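Local coordinates for protein positive phenol-degradative gene regulator (Ralstonia sp. E2, PDB 5FRY) that activates transcription of phenol-degradation genes in response to phenolic compounds, which its N-terminal sensory domain, the part present here, binds in a pocket, at residues R21-A26 and G30-G35; L66-G71 and E199-L204. One frame throughout, in Å; residues are numbered along the deposited sequence.

Both contacts belong to the phenol-responsive sensory domain of the regulator. Contact 1 is a beta hairpin near the N-terminus, formed by residues close in sequence. Contact 2 brings the C-terminal part of the modelled chain against helix 60-84. Their centres lie about 28 Å apart, with nearest atoms about 11 Å apart, so they do not touch. The same helix links them, because L34 of contact 1 also packs on it. Neither contact lines the dimethylphenol pocket. The side chain of L34 is about 12 Å from the ligand and that of M68 about 13 Å. The M68 side chain is also about 11 Å from the zinc ion. Both contacts meet the second subunit.

Contact 1 of 2, residues R21-A26 and G30-G35; sequences RRLRFA and GSIWLG
R24 and W33 form a hydrogen-bonded pair of an antiparallel beta hairpin. Two backbone bonds join them. R24 N to W33 O is the shorter at 2.9 Å, and it is nearly straight (174°). W33 N to R24 O completes the pair. Further bonds run from G35 N to R22 O at 2.9 Å and from A26 N to S31 O at 3.2 Å. At the turn, A26 is opposed by two residues, G30 and S31, which is a G1 beta bulge. G30 has a positive phi, as is usual for the first residue of such a bulge. The bonds of G30 N and S31 N to A26 O are both weak.

The polar side-chain packing lies on the face with R24, S31 and W33. R24 has CG anti to the backbone N and bends at chi3 (103°), which brings the guanidinium alongside the indole. R24 NH2 comes to 3.4 Å from W33 CD1, and the two planes are 23° apart. S31 OG lies at the indole edge, in its plane, and touches A26 CB at 3.6 Å.

Apolar contacts lie on the other face, with L23, F25 and I32. L23 CD1 reaches I32 CG2 at 3.9 Å. The same methyl lies against a backbone oxygen, with L23 CD1 3.4 Å from W33 O. F25 and I32 run side by side, with F25 CE2 at 3.7 Å from I32 CD1. I32 CG2 lies over one face of the F25 ring, towards its rim.

Strand 31-34 is the middle of a three-stranded sheet, between 23-26 and 37-43, and I32 bonds through its backbone to M39. L34 packs on L81 of helix 60-84 and on L101 of helix 97-104. L41 of the second subunit packs on L23 of this chain, and I104 of the second subunit on I32.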
loop_
_atom_site.group_PDB
_atom_site.type_symbol
_atom_site.label_atom_id
_atom_site.label_comp_id
_atom_site.label_asym_id
_atom_site.label_seq_id
_atom_site.Cartn_x
_atom_site.Cartn_y
_atom_site.Cartn_z
ATOM N N ARG A 21 4.699 -7.467 18.672
ATOM C CA ARG A 21 4.055 -8.747 18.968
ATOM C C ARG A 21 2.703 -8.918 18.262
ATOM O O ARG A 21 2.132 -10.006 18.259
ATOM C CB ARG A 21 3.848 -8.899 20.478
ATOM C CG ARG A 21 5.126 -9.039 21.299
ATOM C CD ARG A 21 4.803 -9.137 22.789
ATOM N NE ARG A 21 3.913 -10.259 23.105
ATOM C CZ ARG A 21 3.421 -10.508 24.316
ATOM N NH1 ARG A 21 3.727 -9.716 25.333
ATOM N NH2 ARG A 21 2.617 -11.545 24.516
ATOM N N ARG A 22 2.184 -7.835 17.691
ATOM C CA ARG A 22 0.875 -7.861 17.038
ATOM C C ARG A 22 1.006 -7.942 15.522
ATOM O O ARG A 22 0.009 -7.993 14.798
ATOM C CB ARG A 22 0.077 -6.633 17.442
ATOM C CG ARG A 22 -0.105 -6.535 18.947
ATOM C CD ARG A 22 -1.166 -5.533 19.292
ATOM N NE ARG A 22 -2.014 -5.992 20.390
ATOM C CZ ARG A 22 -2.776 -7.080 20.340
ATOM N NH1 ARG A 22 -2.781 -7.844 19.246
ATOM N NH2 ARG A 22 -3.518 -7.409 21.390
ATOM N N LEU A 23 2.247 -7.955 15.049
ATOM C CA LEU A 23 2.523 -8.074 13.624
ATOM C C LEU A 23 2.849 -9.527 13.324
ATOM O O LEU A 23 3.838 -10.067 13.816
ATOM C CB LEU A 23 3.663 -7.154 13.202
ATOM C CG LEU A 23 3.983 -7.008 11.717
ATOM C CD1 LEU A 23 2.712 -6.885 10.910
ATOM C CD2 LEU A 23 4.851 -5.779 11.528
ATOM N N ARG A 24 1.983 -10.160 12.544
ATOM C CA ARG A 24 2.100 -11.578 12.261
ATOM C C ARG A 24 2.294 -11.815 10.781
ATOM O O ARG A 24 1.397 -11.563 9.977
ATOM C CB ARG A 24 0.859 -12.338 12.740
ATOM C CG ARG A 24 0.982 -13.862 12.536
ATOM C CD ARG A 24 -0.322 -14.595 12.814
ATOM N NE ARG A 24 -1.002 -14.989 11.581
ATOM C CZ ARG A 24 -2.130 -14.441 11.137
ATOM N NH1 ARG A 24 -2.732 -13.474 11.828
ATOM N NH2 ARG A 24 -2.665 -14.867 9.999
ATOM N N PHE A 25 3.480 -12.300 10.430
ATOM C CA PHE A 25 3.792 -12.665 9.060
ATOM C C PHE A 25 3.522 -14.133 8.821
ATOM O O PHE A 25 4.212 -14.993 9.358
ATOM C CB PHE A 25 5.244 -12.365 8.748
ATOM C CG PHE A 25 5.532 -10.919 8.515
ATOM C CD1 PHE A 25 5.747 -10.059 9.579
ATOM C CD2 PHE A 25 5.626 -10.420 7.226
ATOM C CE1 PHE A 25 6.026 -8.722 9.363
ATOM C CE2 PHE A 25 5.910 -9.078 7.004
ATOM C CZ PHE A 25 6.109 -8.233 8.069
ATOM N N ALA A 26 2.524 -14.428 8.010
ATOM C CA ALA A 26 2.247 -15.813 7.678
ATOM C C ALA A 26 2.598 -16.040 6.222
ATOM O O ALA A 26 1.718 -16.229 5.383
ATOM C CB ALA A 26 0.795 -16.157 7.950
ATOM N N GLY A 30 0.420 -16.322 2.718
ATOM C CA GLY A 30 0.286 -15.235 1.763
ATOM C C GLY A 30 -0.434 -14.079 2.431
ATOM O O GLY A 30 -1.127 -13.289 1.790
ATOM N N SER A 31 -0.289 -13.980 3.742
ATOM C CA SER A 31 -1.019 -12.953 4.464
ATOM C C SER A 31 -0.106 -12.247 5.455
ATOM O O SER A 31 0.979 -12.739 5.769
ATOM C CB SER A 31 -2.236 -13.555 5.182
ATOM O OG SER A 31 -1.848 -14.196 6.380
ATOM N N ILE A 32 -0.545 -11.062 5.888
ATOM C CA ILE A 32 0.110 -10.287 6.924
ATOM C C ILE A 32 -0.976 -9.597 7.743
ATOM O O ILE A 32 -1.900 -9.025 7.168
ATOM C CB ILE A 32 1.054 -9.212 6.360
ATOM C CG1 ILE A 32 2.098 -9.821 5.410
ATOM C CG2 ILE A 32 1.732 -8.451 7.488
ATOM C CD1 ILE A 32 2.986 -8.790 4.811
ATOM N N TRP A 33 -0.870 -9.647 9.064
ATOM C CA TRP A 33 -1.897 -9.063 9.924
ATOM C C TRP A 33 -1.256 -8.175 10.963
ATOM O O TRP A 33 -0.204 -8.497 11.502
ATOM C CB TRP A 33 -2.739 -10.152 10.603
ATOM C CG TRP A 33 -3.669 -10.833 9.660
ATOM C CD1 TRP A 33 -3.349 -11.783 8.735
ATOM C CD2 TRP A 33 -5.072 -10.602 9.530
ATOM N NE1 TRP A 33 -4.476 -12.168 8.046
ATOM C CE2 TRP A 33 -5.548 -11.458 8.520
ATOM C CE3 TRP A 33 -5.978 -9.762 10.183
ATOM C CZ2 TRP A 33 -6.886 -11.485 8.132
ATOM C CZ3 TRP A 33 -7.305 -9.789 9.802
ATOM C CH2 TRP A 33 -7.753 -10.655 8.787
ATOM N N LEU A 34 -1.887 -7.038 11.215
ATOM C CA LEU A 34 -1.441 -6.118 12.253
ATOM C C LEU A 34 -2.603 -5.959 13.199
ATOM O O LEU A 34 -3.605 -5.358 12.842
ATOM C CB LEU A 34 -1.015 -4.778 11.663
ATOM C CG LEU A 34 -0.658 -3.648 12.633
ATOM C CD1 LEU A 34 0.484 -4.052 13.533
ATOM C CD2 LEU A 34 -0.288 -2.402 11.854
ATOM N N GLY A 35 -2.493 -6.544 14.385
ATOM C CA GLY A 35 -3.656 -6.687 15.242
ATOM C C GLY A 35 -4.670 -7.486 14.449
ATOM O O GLY A 35 -4.344 -8.542 13.936
#

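Contact 2 of 2, residues L66-G71 and E199-L204; sequences LFMRMG and EAELAL
The R69 guanidinium meets L204 at its edge, where the C atom of L204 lies in its plane. One face carries L66 N, the backbone nitrogen three residues earlier in the same helix, 3.2 Å above the plane and towards the rim. R69 NH1 donates to L204 O at 2.9 Å with a bent angle of 139°. NH1 approaches L204 O from above the carbonyl plane, 46° off it, so it misses the lone-pair directions. The bend at chi3 (-68°) turns the guanidinium back along the helix to this oxygen. A second nitrogen, NE, forms a salt bridge with E53 of the second subunit.

The arrangement is a C-terminal 3-10 segment docked on the long helix 60-84, where R69 reaches both the last turns of the modelled chain and the second subunit.

Apolar packing comes from M68 and L204, whose side chains cross obliquely. M68 CE touches L204 CB at 3.8 Å, and M68 SD stands 4.0 Å from L204 CD1. M68 CE also lies 3.9 Å from E201 OE2. W152 of helix 152-166 and Y205 pack on M68 as well. E201 rests on L171 and R173 of strand 170-176, the strand that carries the zinc ligand E174.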
loop_
_atom_site.group_PDB
_atom_site.type_symbol
_atom_site.label_atom_id
_atom_site.label_comp_id
_atom_site.label_asym_id
_atom_site.label_seq_id
_atom_site.Cartn_x
_atom_site.Cartn_y
_atom_site.Cartn_z
ATOM N N LEU A 66 -8.230 12.236 -1.674
ATOM C CA LEU A 66 -8.177 10.774 -1.707
ATOM C C LEU A 66 -7.064 10.205 -0.801
ATOM O O LEU A 66 -7.316 9.287 -0.017
ATOM C CB LEU A 66 -8.003 10.291 -3.151
ATOM C CG LEU A 66 -9.162 10.499 -4.140
ATOM C CD1 LEU A 66 -8.750 10.195 -5.570
ATOM C CD2 LEU A 66 -10.339 9.631 -3.763
ATOM N N PHE A 67 -5.851 10.746 -0.888
ATOM C CA PHE A 67 -4.753 10.267 -0.037
ATOM C C PHE A 67 -4.934 10.599 1.449
ATOM O O PHE A 67 -4.633 9.780 2.329
ATOM C CB PHE A 67 -3.415 10.813 -0.550
ATOM C CG PHE A 67 -2.852 10.013 -1.686
ATOM C CD1 PHE A 67 -2.186 8.821 -1.444
ATOM C CD2 PHE A 67 -3.025 10.423 -3.003
ATOM C CE1 PHE A 67 -1.670 8.055 -2.503
ATOM C CE2 PHE A 67 -2.517 9.662 -4.069
ATOM C CZ PHE A 67 -1.839 8.479 -3.812
ATOM N N MET A 68 -5.430 11.789 1.750
ATOM C CA MET A 68 -5.694 12.104 3.150
ATOM C C MET A 68 -6.725 11.140 3.728
ATOM O O MET A 68 -6.548 10.622 4.829
ATOM C CB MET A 68 -6.159 13.550 3.306
ATOM C CG MET A 68 -5.140 14.584 2.829
ATOM S SD MET A 68 -5.850 16.241 2.927
ATOM C CE MET A 68 -6.642 16.153 4.531
ATOM N N ARG A 69 -7.789 10.864 2.981
ATOM C CA ARG A 69 -8.820 9.953 3.477
ATOM C C ARG A 69 -8.299 8.510 3.611
ATOM O O ARG A 69 -8.712 7.796 4.519
ATOM C CB ARG A 69 -10.075 10.015 2.591
ATOM C CG ARG A 69 -10.790 11.384 2.650
ATOM C CD ARG A 69 -12.130 11.438 1.903
ATOM N NE ARG A 69 -12.007 11.324 0.455
ATOM C CZ ARG A 69 -11.686 12.322 -0.371
ATOM N NH1 ARG A 69 -11.446 13.537 0.101
ATOM N NH2 ARG A 69 -11.590 12.101 -1.678
ATOM N N MET A 70 -7.357 8.102 2.764
ATOM C CA MET A 70 -6.786 6.761 2.875
ATOM C C MET A 70 -5.950 6.705 4.151
ATOM O O MET A 70 -6.017 5.722 4.905
ATOM C CB MET A 70 -5.936 6.404 1.635
ATOM C CG MET A 70 -5.487 4.988 1.659
ATOM S SD MET A 70 -4.786 4.301 0.109
ATOM C CE MET A 70 -3.525 5.456 -0.204
ATOM N N GLY A 71 -5.191 7.769 4.408
ATOM C CA GLY A 71 -4.416 7.882 5.631
ATOM C C GLY A 71 -5.317 7.811 6.857
ATOM O O GLY A 71 -5.032 7.109 7.831
ATOM N N GLU A 199 -12.637 24.390 9.610
ATOM C CA GLU A 199 -13.898 23.983 9.003
ATOM C C GLU A 199 -13.710 23.697 7.518
ATOM O O GLU A 199 -14.552 23.062 6.885
ATOM C CB GLU A 199 -14.962 25.063 9.201
ATOM C CG GLU A 199 -16.384 24.530 9.263
ATOM C CD GLU A 199 -16.591 23.552 10.402
ATOM O OE1 GLU A 199 -16.130 23.842 11.526
ATOM O OE2 GLU A 199 -17.214 22.494 10.173
ATOM N N ALA A 200 -12.595 24.171 6.970
ATOM C CA ALA A 200 -12.282 23.962 5.562
ATOM C C ALA A 200 -11.367 22.757 5.374
ATOM O O ALA A 200 -11.386 22.112 4.326
ATOM C CB ALA A 200 -11.647 25.211 4.969
ATOM N N GLU A 201 -10.567 22.457 6.393
ATOM C CA GLU A 201 -9.649 21.327 6.328
ATOM C C GLU A 201 -10.478 20.048 6.458
ATOM O O GLU A 201 -10.201 19.032 5.820
ATOM C CB GLU A 201 -8.582 21.433 7.428
ATOM C CG GLU A 201 -7.659 20.222 7.580
ATOM C CD GLU A 201 -6.485 20.240 6.629
ATOM O OE1 GLU A 201 -6.363 21.215 5.850
ATOM O OE2 GLU A 201 -5.683 19.275 6.668
ATOM N N LEU A 202 -11.524 20.135 7.273
ATOM C CA LEU A 202 -12.416 19.017 7.554
ATOM C C LEU A 202 -13.064 18.507 6.280
ATOM O O LEU A 202 -13.301 17.308 6.129
ATOM C CB LEU A 202 -13.492 19.436 8.558
ATOM C CG LEU A 202 -14.501 18.383 9.024
ATOM C CD1 LEU A 202 -13.803 17.300 9.845
ATOM C CD2 LEU A 202 -15.622 19.036 9.827
ATOM N N ALA A 203 -13.331 19.431 5.364
ATOM C CA ALA A 203 -14.002 19.113 4.115
ATOM C C ALA A 203 -13.215 18.101 3.280
ATOM O O ALA A 203 -13.783 17.415 2.422
ATOM C CB ALA A 203 -14.246 20.390 3.317
ATOM N N LEU A 204 -11.913 17.996 3.540
ATOM C CA LEU A 204 -11.050 17.142 2.726
ATOM C C LEU A 204 -11.074 15.690 3.195
ATOM O O LEU A 204 -10.571 14.793 2.514
ATOM C CB LEU A 204 -9.618 17.678 2.732
ATOM C CG LEU A 204 -9.376 18.926 1.875
ATOM C CD1 LEU A 204 -8.003 19.524 2.154
ATOM C CD2 LEU A 204 -9.523 18.588 0.389
#